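Local coordinates for protein pyocyanin demethylase (Mycobacterium fortuitum subsp. fortuitum DSM 46621 = ATCC 6841, PDB 5K21) that demethylates the bacterial pigment pyocyanin through a tautomerising reaction, binding the phenazin-1-ol product inside a small calcium-binding beta-barrel, at residues T14-V19 with K127-L132; F98-T103 with L116-V121; K51-D56 with I78-G83. All blocks are in the same frame, centred on the assembly; numbering follows the deposited sequence.

Contact 1: residues T14-V19 with K127-L132; sequences TMTLDV and KYELKL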
loop_
_atom_site.group_PDB
_atom_site.type_symbol
_atom_site.label_atom_id
_atom_site.label_comp_id
_atom_site.label_asym_id
_atom_site.label_seq_id
_atom_site.Cartn_x
_atom_site.Cartn_y
_atom_site.Cartn_z
ATOM N N THR B 14 -13.741 -20.380 5.100
ATOM C CA THR B 14 -14.289 -19.586 4.010
ATOM C C THR B 14 -15.323 -18.607 4.551
ATOM O O THR B 14 -15.870 -18.773 5.637
ATOM C CB THR B 14 -14.953 -20.441 2.926
ATOM O OG1 THR B 14 -16.272 -20.813 3.346
ATOM C CG2 THR B 14 -14.138 -21.677 2.644
ATOM N N MET B 15 -15.579 -17.564 3.770
ATOM C CA MET B 15 -16.537 -16.535 4.129
ATOM C C MET B 15 -17.059 -15.943 2.828
ATOM O O MET B 15 -16.284 -15.772 1.881
ATOM C CB MET B 15 -15.838 -15.474 4.985
ATOM C CG MET B 15 -16.623 -14.781 6.020
ATOM S SD MET B 15 -15.530 -13.532 6.759
ATOM C CE MET B 15 -14.203 -14.472 7.461
ATOM N N THR B 16 -18.372 -15.699 2.762
ATOM C CA THR B 16 -19.031 -15.091 1.606
ATOM C C THR B 16 -19.628 -13.759 2.039
ATOM O O THR B 16 -20.593 -13.738 2.806
ATOM C CB THR B 16 -20.136 -15.993 1.066
ATOM O OG1 THR B 16 -19.621 -17.309 0.804
ATOM C CG2 THR B 16 -20.716 -15.402 -0.199
ATOM N N LEU B 17 -19.098 -12.658 1.524
ATOM C CA LEU B 17 -19.543 -11.324 1.909
ATOM C C LEU B 17 -20.226 -10.617 0.748
ATOM O O LEU B 17 -19.691 -10.570 -0.364
ATOM C CB LEU B 17 -18.372 -10.485 2.403
ATOM C CG LEU B 17 -17.568 -11.116 3.522
ATOM C CD1 LEU B 17 -16.376 -10.254 3.803
ATOM C CD2 LEU B 17 -18.402 -11.315 4.783
ATOM N N ASP B 18 -21.406 -10.058 1.019
ATOM C CA ASP B 18 -22.080 -9.190 0.071
ATOM C C ASP B 18 -21.533 -7.777 0.215
ATOM O O ASP B 18 -21.327 -7.281 1.330
ATOM C CB ASP B 18 -23.588 -9.222 0.304
ATOM C CG ASP B 18 -24.154 -10.635 0.175
ATOM O OD1 ASP B 18 -23.639 -11.394 -0.683
ATOM O OD2 ASP B 18 -25.040 -11.007 0.974
ATOM N N VAL B 19 -21.260 -7.150 -0.924
ATOM C CA VAL B 19 -20.507 -5.905 -0.980
ATOM C C VAL B 19 -21.374 -4.845 -1.646
ATOM O O VAL B 19 -21.913 -5.068 -2.737
ATOM C CB VAL B 19 -19.176 -6.102 -1.732
ATOM C CG1 VAL B 19 -18.332 -4.854 -1.697
ATOM C CG2 VAL B 19 -18.396 -7.252 -1.112
ATOM N N LYS B 127 -19.704 -9.603 -4.641
ATOM C CA LYS B 127 -19.388 -10.457 -3.507
ATOM C C LYS B 127 -17.884 -10.628 -3.398
ATOM O O LYS B 127 -17.156 -10.527 -4.392
ATOM C CB LYS B 127 -20.026 -11.841 -3.639
ATOM C CG LYS B 127 -21.538 -11.854 -3.627
ATOM C CD LYS B 127 -22.065 -13.290 -3.647
ATOM C CE LYS B 127 -23.587 -13.356 -3.618
ATOM N NZ LYS B 127 -24.214 -12.769 -4.830
ATOM N N TYR B 128 -17.436 -10.852 -2.166
ATOM C CA TYR B 128 -16.095 -11.329 -1.871
ATOM C C TYR B 128 -16.226 -12.751 -1.365
ATOM O O TYR B 128 -16.997 -13.004 -0.425
ATOM C CB TYR B 128 -15.401 -10.520 -0.783
ATOM C CG TYR B 128 -15.221 -9.060 -1.017
ATOM C CD1 TYR B 128 -15.151 -8.537 -2.289
ATOM C CD2 TYR B 128 -15.088 -8.196 0.069
ATOM C CE1 TYR B 128 -14.979 -7.168 -2.492
ATOM C CE2 TYR B 128 -14.895 -6.816 -0.124
ATOM C CZ TYR B 128 -14.841 -6.319 -1.404
ATOM O OH TYR B 128 -14.653 -4.956 -1.605
ATOM N N GLU B 129 -15.443 -13.652 -1.937
ATOM C CA GLU B 129 -15.376 -15.029 -1.450
ATOM C C GLU B 129 -13.973 -15.256 -0.904
ATOM O O GLU B 129 -12.985 -15.162 -1.637
ATOM C CB GLU B 129 -15.737 -16.023 -2.554
ATOM C CG GLU B 129 -15.746 -17.472 -2.091
ATOM C CD GLU B 129 -16.793 -17.741 -0.984
ATOM O OE1 GLU B 129 -17.901 -17.149 -1.046
ATOM O OE2 GLU B 129 -16.512 -18.549 -0.061
ATOM N N LEU B 130 -13.889 -15.502 0.394
ATOM C CA LEU B 130 -12.614 -15.606 1.085
ATOM C C LEU B 130 -12.283 -17.059 1.394
ATOM O O LEU B 130 -13.174 -17.842 1.744
ATOM C CB LEU B 130 -12.651 -14.823 2.391
ATOM C CG LEU B 130 -12.525 -13.307 2.243
ATOM C CD1 LEU B 130 -13.840 -12.721 1.742
ATOM C CD2 LEU B 130 -12.116 -12.690 3.525
ATOM N N LYS B 131 -11.008 -17.411 1.228
ATOM C CA LYS B 131 -10.434 -18.640 1.765
ATOM C C LYS B 131 -9.232 -18.225 2.600
ATOM O O LYS B 131 -8.228 -17.752 2.054
ATOM C CB LYS B 131 -10.023 -19.608 0.665
ATOM C CG LYS B 131 -9.481 -20.934 1.232
ATOM C CD LYS B 131 -8.927 -21.866 0.175
ATOM C CE LYS B 131 -8.163 -23.013 0.830
ATOM N NZ LYS B 131 -7.361 -23.831 -0.136
ATOM N N LEU B 132 -9.339 -18.374 3.916
ATOM C CA LEU B 132 -8.301 -17.944 4.841
ATOM C C LEU B 132 -7.631 -19.172 5.432
ATOM O O LEU B 132 -8.316 -20.098 5.874
ATOM C CB LEU B 132 -8.874 -17.109 5.989
ATOM C CG LEU B 132 -9.359 -15.709 5.607
ATOM C CD1 LEU B 132 -10.875 -15.724 5.628
ATOM C CD2 LEU B 132 -8.782 -14.625 6.469
HETATM O O HOH W 1 -17.795 -19.007 2.106
#

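Contact 2: residues F98-T103 with L116-V121; sequences FTMAIT and LTVSGV. With 6QF (phenazin-1-ol), chain F.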
loop_
_atom_site.group_PDB
_atom_site.type_symbol
_atom_site.label_atom_id
_atom_site.label_comp_id
_atom_site.label_asym_id
_atom_site.label_seq_id
_atom_site.Cartn_x
_atom_site.Cartn_y
_atom_site.Cartn_z
ATOM N N PHE B 98 -11.798 -11.526 -10.094
ATOM C CA PHE B 98 -10.359 -11.540 -9.885
ATOM C C PHE B 98 -10.079 -11.897 -8.439
ATOM O O PHE B 98 -10.920 -11.700 -7.557
ATOM C CB PHE B 98 -9.699 -10.198 -10.243
ATOM C CG PHE B 98 -10.221 -9.036 -9.444
ATOM C CD1 PHE B 98 -11.392 -8.401 -9.814
ATOM C CD2 PHE B 98 -9.539 -8.587 -8.329
ATOM C CE1 PHE B 98 -11.875 -7.314 -9.079
ATOM C CE2 PHE B 98 -10.020 -7.498 -7.580
ATOM C CZ PHE B 98 -11.185 -6.876 -7.965
ATOM N N THR B 99 -8.898 -12.454 -8.214
ATOM C CA THR B 99 -8.522 -13.003 -6.925
ATOM C C THR B 99 -7.365 -12.201 -6.357
ATOM O O THR B 99 -6.346 -11.993 -7.024
ATOM C CB THR B 99 -8.165 -14.477 -7.045
ATOM O OG1 THR B 99 -9.331 -15.200 -7.459
ATOM C CG2 THR B 99 -7.675 -15.029 -5.697
ATOM N N MET B 100 -7.544 -11.751 -5.133
ATOM C CA MET B 100 -6.570 -11.009 -4.355
ATOM C C MET B 100 -5.902 -11.952 -3.376
ATOM O O MET B 100 -6.471 -12.980 -2.990
ATOM C CB MET B 100 -7.234 -9.864 -3.575
ATOM C CG MET B 100 -8.184 -9.003 -4.383
ATOM S SD MET B 100 -8.815 -7.617 -3.406
ATOM C CE MET B 100 -7.358 -6.580 -3.325
ATOM N N ALA B 101 -4.673 -11.625 -3.019
ATOM C CA ALA B 101 -3.960 -12.352 -1.990
ATOM C C ALA B 101 -4.316 -11.740 -0.647
ATOM O O ALA B 101 -4.252 -10.521 -0.484
ATOM C CB ALA B 101 -2.450 -12.299 -2.224
ATOM N N ILE B 102 -4.721 -12.584 0.302
ATOM C CA ILE B 102 -4.868 -12.123 1.676
ATOM C C ILE B 102 -3.497 -12.199 2.322
ATOM O O ILE B 102 -2.906 -13.282 2.402
ATOM C CB ILE B 102 -5.889 -12.971 2.446
ATOM C CG1 ILE B 102 -7.298 -12.692 1.926
ATOM C CG2 ILE B 102 -5.800 -12.666 3.942
ATOM C CD1 ILE B 102 -8.354 -13.620 2.522
ATOM N N THR B 103 -2.991 -11.048 2.785
ATOM C CA THR B 103 -1.629 -10.976 3.302
ATOM C C THR B 103 -1.549 -10.962 4.818
ATOM O O THR B 103 -0.458 -11.156 5.361
ATOM C CB THR B 103 -0.916 -9.729 2.785
ATOM O OG1 THR B 103 -1.654 -8.588 3.205
ATOM C CG2 THR B 103 -0.806 -9.746 1.266
ATOM N N LEU B 116 -8.891 -13.966 -1.797
ATOM C CA LEU B 116 -10.188 -13.314 -1.788
ATOM C C LEU B 116 -10.577 -13.046 -3.230
ATOM O O LEU B 116 -9.875 -12.313 -3.935
ATOM C CB LEU B 116 -10.106 -12.037 -0.955
ATOM C CG LEU B 116 -11.347 -11.177 -0.707
ATOM C CD1 LEU B 116 -11.076 -10.245 0.438
ATOM C CD2 LEU B 116 -11.700 -10.335 -1.917
ATOM N N THR B 117 -11.669 -13.659 -3.672
ATOM C CA THR B 117 -12.109 -13.516 -5.048
ATOM C C THR B 117 -13.276 -12.544 -5.111
ATOM O O THR B 117 -14.302 -12.736 -4.445
ATOM C CB THR B 117 -12.480 -14.865 -5.651
ATOM O OG1 THR B 117 -11.312 -15.692 -5.669
ATOM C CG2 THR B 117 -13.009 -14.686 -7.066
ATOM N N VAL B 118 -13.123 -11.528 -5.936
ATOM C CA VAL B 118 -14.133 -10.489 -6.121
ATOM C C VAL B 118 -14.909 -10.819 -7.382
ATOM O O VAL B 118 -14.320 -10.970 -8.456
ATOM C CB VAL B 118 -13.492 -9.110 -6.230
ATOM C CG1 VAL B 118 -14.571 -8.017 -6.385
ATOM C CG2 VAL B 118 -12.614 -8.848 -5.047
ATOM N N SER B 119 -16.215 -10.963 -7.247
ATOM C CA SER B 119 -17.093 -11.267 -8.361
ATOM C C SER B 119 -18.200 -10.225 -8.426
ATOM O O SER B 119 -18.601 -9.649 -7.408
ATOM C CB SER B 119 -17.670 -12.691 -8.244
ATOM O OG SER B 119 -18.438 -12.826 -7.070
ATOM N N GLY B 120 -18.639 -9.944 -9.647
ATOM C CA GLY B 120 -19.699 -8.982 -9.883
ATOM C C GLY B 120 -19.324 -7.572 -9.495
ATOM O O GLY B 120 -20.192 -6.792 -9.085
ATOM N N VAL B 121 -18.043 -7.218 -9.622
ATOM C CA VAL B 121 -17.602 -5.897 -9.211
ATOM C C VAL B 121 -18.407 -4.863 -9.987
ATOM O O VAL B 121 -18.674 -5.025 -11.185
ATOM C CB VAL B 121 -16.087 -5.741 -9.427
ATOM C CG1 VAL B 121 -15.748 -5.662 -10.920
ATOM C CG2 VAL B 121 -15.549 -4.540 -8.656
HETATM C C4 6QF F . -12.761 -0.900 -6.915
HETATM C C5 6QF F . -12.844 0.291 -7.785
HETATM C C6 6QF F . -13.900 1.151 -7.756
HETATM C C10 6QF F . -12.820 -3.049 -5.196
HETATM C C13 6QF F . -11.723 -5.069 -4.335
HETATM C C15 6QF F . -10.643 -3.813 -6.052
HETATM C C1 6QF F . -14.983 0.920 -6.846
HETATM C C2 6QF F . -14.956 -0.146 -6.030
HETATM C C3 6QF F . -13.864 -1.115 -6.003
HETATM N N7 6QF F . -13.868 -2.182 -5.173
HETATM N N8 6QF F . -11.715 -1.770 -6.947
HETATM C C9 6QF F . -11.721 -2.841 -6.095
HETATM C C11 6QF F . -12.750 -4.212 -4.326
HETATM C C14 6QF F . -10.632 -4.865 -5.228
HETATM O O19 6QF F . -11.813 0.484 -8.631
#

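Contact 3: residues K51-D56 with I78-G83; sequences KQVGYD and IHLDAG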
loop_
_atom_site.group_PDB
_atom_site.type_symbol
_atom_site.label_atom_id
_atom_site.label_comp_id
_atom_site.label_asym_id
_atom_site.label_seq_id
_atom_site.Cartn_x
_atom_site.Cartn_y
_atom_site.Cartn_z
ATOM N N LYS B 51 -27.718 -8.544 6.946
ATOM C CA LYS B 51 -27.249 -7.753 8.077
ATOM C C LYS B 51 -25.842 -7.238 7.804
ATOM O O LYS B 51 -24.984 -7.979 7.302
ATOM C CB LYS B 51 -27.256 -8.568 9.376
ATOM C CG LYS B 51 -28.567 -9.298 9.661
ATOM C CD LYS B 51 -28.437 -10.182 10.897
ATOM C CE LYS B 51 -29.576 -11.187 10.996
ATOM N NZ LYS B 51 -29.354 -12.171 12.094
ATOM N N GLN B 52 -25.606 -5.959 8.104
ATOM C CA GLN B 52 -24.264 -5.420 7.963
ATOM C C GLN B 52 -23.331 -6.141 8.924
ATOM O O GLN B 52 -23.686 -6.408 10.080
ATOM C CB GLN B 52 -24.219 -3.922 8.240
ATOM C CG GLN B 52 -22.770 -3.391 8.299
ATOM C CD GLN B 52 -22.724 -1.902 8.106
ATOM O OE1 GLN B 52 -23.758 -1.248 8.185
ATOM N NE2 GLN B 52 -21.529 -1.354 7.824
ATOM N N VAL B 53 -22.175 -6.543 8.410
ATOM C CA VAL B 53 -21.144 -7.181 9.220
ATOM C C VAL B 53 -19.854 -6.385 9.264
ATOM O O VAL B 53 -18.959 -6.735 10.045
ATOM C CB VAL B 53 -20.863 -8.622 8.743
ATOM C CG1 VAL B 53 -22.152 -9.452 8.842
ATOM C CG2 VAL B 53 -20.274 -8.634 7.330
ATOM N N GLY B 54 -19.730 -5.326 8.476
ATOM C CA GLY B 54 -18.520 -4.530 8.497
ATOM C C GLY B 54 -18.452 -3.613 7.286
ATOM O O GLY B 54 -19.466 -3.295 6.664
ATOM N N TYR B 55 -17.238 -3.183 6.995
ATOM C CA TYR B 55 -17.011 -2.222 5.925
ATOM C C TYR B 55 -15.585 -2.401 5.444
ATOM O O TYR B 55 -14.790 -3.128 6.051
ATOM C CB TYR B 55 -17.275 -0.793 6.402
ATOM C CG TYR B 55 -16.500 -0.423 7.640
ATOM C CD1 TYR B 55 -15.235 0.126 7.545
ATOM C CD2 TYR B 55 -17.041 -0.630 8.906
ATOM C CE1 TYR B 55 -14.526 0.463 8.666
ATOM C CE2 TYR B 55 -16.337 -0.302 10.040
ATOM C CZ TYR B 55 -15.076 0.248 9.910
ATOM O OH TYR B 55 -14.356 0.575 11.032
ATOM N N ASP B 56 -15.255 -1.731 4.342
ATOM C CA ASP B 56 -13.893 -1.815 3.861
ATOM C C ASP B 56 -13.499 -0.484 3.241
ATOM O O ASP B 56 -14.309 0.448 3.105
ATOM C CB ASP B 56 -13.685 -3.001 2.888
ATOM C CG ASP B 56 -14.388 -2.827 1.540
ATOM O OD1 ASP B 56 -14.521 -1.678 1.041
ATOM O OD2 ASP B 56 -14.808 -3.865 0.974
ATOM N N ILE B 78 -10.483 -4.890 5.012
ATOM C CA ILE B 78 -11.808 -5.275 5.471
ATOM C C ILE B 78 -11.834 -5.152 6.979
ATOM O O ILE B 78 -10.897 -5.596 7.653
ATOM C CB ILE B 78 -12.122 -6.713 5.024
ATOM C CG1 ILE B 78 -12.413 -6.718 3.526
ATOM C CG2 ILE B 78 -13.260 -7.325 5.877
ATOM C CD1 ILE B 78 -12.391 -8.114 2.895
ATOM N N HIS B 79 -12.873 -4.503 7.505
ATOM C CA HIS B 79 -13.088 -4.394 8.941
ATOM C C HIS B 79 -14.325 -5.195 9.322
ATOM O O HIS B 79 -15.436 -4.864 8.891
ATOM C CB HIS B 79 -13.242 -2.927 9.356
ATOM C CG HIS B 79 -13.455 -2.723 10.827
ATOM N ND1 HIS B 79 -14.630 -3.063 11.468
ATOM C CD2 HIS B 79 -12.645 -2.202 11.781
ATOM C CE1 HIS B 79 -14.530 -2.775 12.756
ATOM N NE2 HIS B 79 -13.338 -2.245 12.972
ATOM N N LEU B 80 -14.129 -6.243 10.120
ATOM C CA LEU B 80 -15.207 -6.998 10.740
ATOM C C LEU B 80 -15.101 -6.844 12.253
ATOM O O LEU B 80 -14.095 -6.362 12.777
ATOM C CB LEU B 80 -15.134 -8.480 10.347
ATOM C CG LEU B 80 -15.052 -8.738 8.846
ATOM C CD1 LEU B 80 -14.739 -10.185 8.573
ATOM C CD2 LEU B 80 -16.349 -8.299 8.179
ATOM N N ASP B 81 -16.160 -7.232 12.969
ATOM C CA ASP B 81 -16.106 -7.155 14.429
ATOM C C ASP B 81 -14.967 -8.008 14.964
ATOM O O ASP B 81 -14.272 -7.612 15.902
ATOM C CB ASP B 81 -17.436 -7.595 15.048
ATOM C CG ASP B 81 -18.577 -6.627 14.769
ATOM O OD1 ASP B 81 -18.401 -5.649 14.014
ATOM O OD2 ASP B 81 -19.684 -6.874 15.291
ATOM N N ALA B 82 -14.724 -9.156 14.340
ATOM C CA ALA B 82 -13.704 -10.077 14.820
ATOM C C ALA B 82 -12.283 -9.602 14.510
ATOM O O ALA B 82 -11.333 -10.055 15.156
ATOM C CB ALA B 82 -13.937 -11.451 14.185
ATOM N N GLY B 83 -12.115 -8.675 13.590
ATOM C CA GLY B 83 -10.794 -8.189 13.254
ATOM C C GLY B 83 -10.774 -7.686 11.827
ATOM O O GLY B 83 -11.792 -7.660 11.144
HETATM O O HOH W 2 -18.696 -8.527 11.945
HETATM O O HOH W 3 -17.659 -4.370 11.952
#

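Contact 1: residues T14-V19 with K127-L132
Val19 drops its CG2 methyl squarely onto the ring of Tyr128: the carbon stands 3.4 Å from the ring centroid and 1° off its normal, a CH-pi contact with the two side chains at about a right angle. The valine's other branch, CG1, reaches toward the phenol end of the ring, 3.7 Å from Tyr128 OH. That hydroxyl is hydrogen-bonded to Asp56, and the tyrosine touches the bound phenazin-1-ol. On the same face Leu17 presents CD1 near the edge of the Tyr128 ring and 4.1 Å from Leu130 CD1, while Met15, its chain bent at the last torsion, brings CE to 4.0 Å from Leu132 CD1.

Between these residues and the outer face runs an antiparallel pairing of the first and last strands, which closes the eight-stranded barrel of the allene oxide cyclase-like fold. Met15 pairs with Leu130, and Leu17 with Tyr128, each through two backbone bonds; Leu17 N to Tyr128 O is nearly straight (177°).

Outside the barrel the contact turns polar. Glu129 folds at its second torsion (chi2 62°), which carries the carboxylate across to Thr16; Thr16 OG1 donates to the syn lone pair of Glu129 OE1 at 2.5 Å. A water donates to Glu129 OE2 and Thr16 OG1 and also hydrogen-bonds Thr14 OG1, tying three side chains together. At the far end Lys127 runs alongside Asp18, its CE 3.5 Å from Asp18 OD1, with the ammonium too distant for a salt bridge.

Contact 2: residues F98-T103 with L116-V121
Phe98 and Val118 lie side by side and point the same way into the barrel, the valine against one face of the ring. Val118 CB sits 3.9 Å from the ring centroid and 22° off the normal, displaced toward the rim, a CH-pi contact in which CE1 and CZ take most of the touching. Phe98 CG stands between its own backbone N and carbonyl carbon (chi1 60°), an orientation that lays the ring beside the neighbouring strand. The ring edge then meets the bound phenazin-1-ol, with CZ 3.4 Å from C14 of the ligand and C14 in the ring plane.

Met100 runs extended through its second torsion (chi2 -176°), which carries SD to the same end of the ligand, 3.8 Å from C14; Val118 CG2 approaches the adjacent C13. Toward the loop of the hairpin the side chains of Ile102 and Leu116 cross at about a right angle, CG1 against CB.

On the outer face Thr99 and Thr117 meet through their hydroxyls, 2.7 Å between Thr99 OG1 and Thr117 OG1. Two hydrogen-bonded antiparallel pairs, Phe98 with Val118 and Met100 with Leu116, flank them and join the strands of this hairpin. Val118 N reaches Phe98 O at 2.7 Å.

The side chains of Phe98, Met100 and Val118 meet the phenazine through carbon and sulfur, so this end is probably held by shape and dispersion, whereas the ligand is hydrogen-bonded to Asp40 and His93.

Contact 3: residues K51-D56 with I78-G83
Tyr55 and His79 form an offset stack, their planes 9° apart and their centroids 4.5 Å from each other. The offset places Tyr55 OH above the centre of the imidazole, while His79 CB lies over the rim of the tyrosine ring, 3.9 Å from its centroid. Tyr55 holds CG between its backbone N and carbonyl carbon (chi1 54°) and His79 extends CG anti to its own N (chi1 -179°), which lets the rings overlap beside the strands. Beneath them the two residues make a hydrogen-bonded antiparallel pair, in which His79 N donates to Tyr55 O at 2.8 Å.

On the other face Val53 CG2 lies alongside Leu80 CD2, and Asp56 CB packs against Ile78 CG1 at 4.0 Å. The Asp56 carboxylate, bonded to Tyr128, also has the like-charged carboxylate of Asp44 close by.

Two waters occupy the end of the pairing. One donates to Val53 O and accepts from Asp81 N; the other donates to Asp81 OD1 at 2.5 Å and has weak bonds to Val53 O and to His79 ND1, the latter at the imidazole edge. Gln52 NE2 bonds Gly54 O at 3.1 Å from well above the carbonyl plane. Gly54 brings its CA to 3.1 Å from His79 O, a close CA-H...O contact.

Val53 and Gly54 both face Leu46 on the preceding strand, a classic beta bulge near one end of the barrel hairpin formed by strands 51-65 and 70-80.

All three contacts belong to one antiparallel barrel whose eight strands follow in chain order. Contact 3 joins strands 51-65 and 70-80, contact 2, later, joins 98-105 and 114-119, and contact 1 pairs the first strand with the last, enclosing both in sequence. Contact centres lie about 9 Å (contacts 1 and 2), 12 Å (contacts 1 and 3) and 16 Å (contacts 2 and 3) apart. Strands 114-119 and 127-132 are neighbours, so contacts 1 and 2 sit side by side, probably hydrogen-bonded through Glu129 and Thr117. Leu116 CD1 meets Ile78 CD1 at 3.5 Å. Contacts 1 and 2 supply four ligand-pocket residues; Asp56 of contact 3, hydrogen-bonded to the Tyr128 hydroxyl, is a second-shell residue of that pocket.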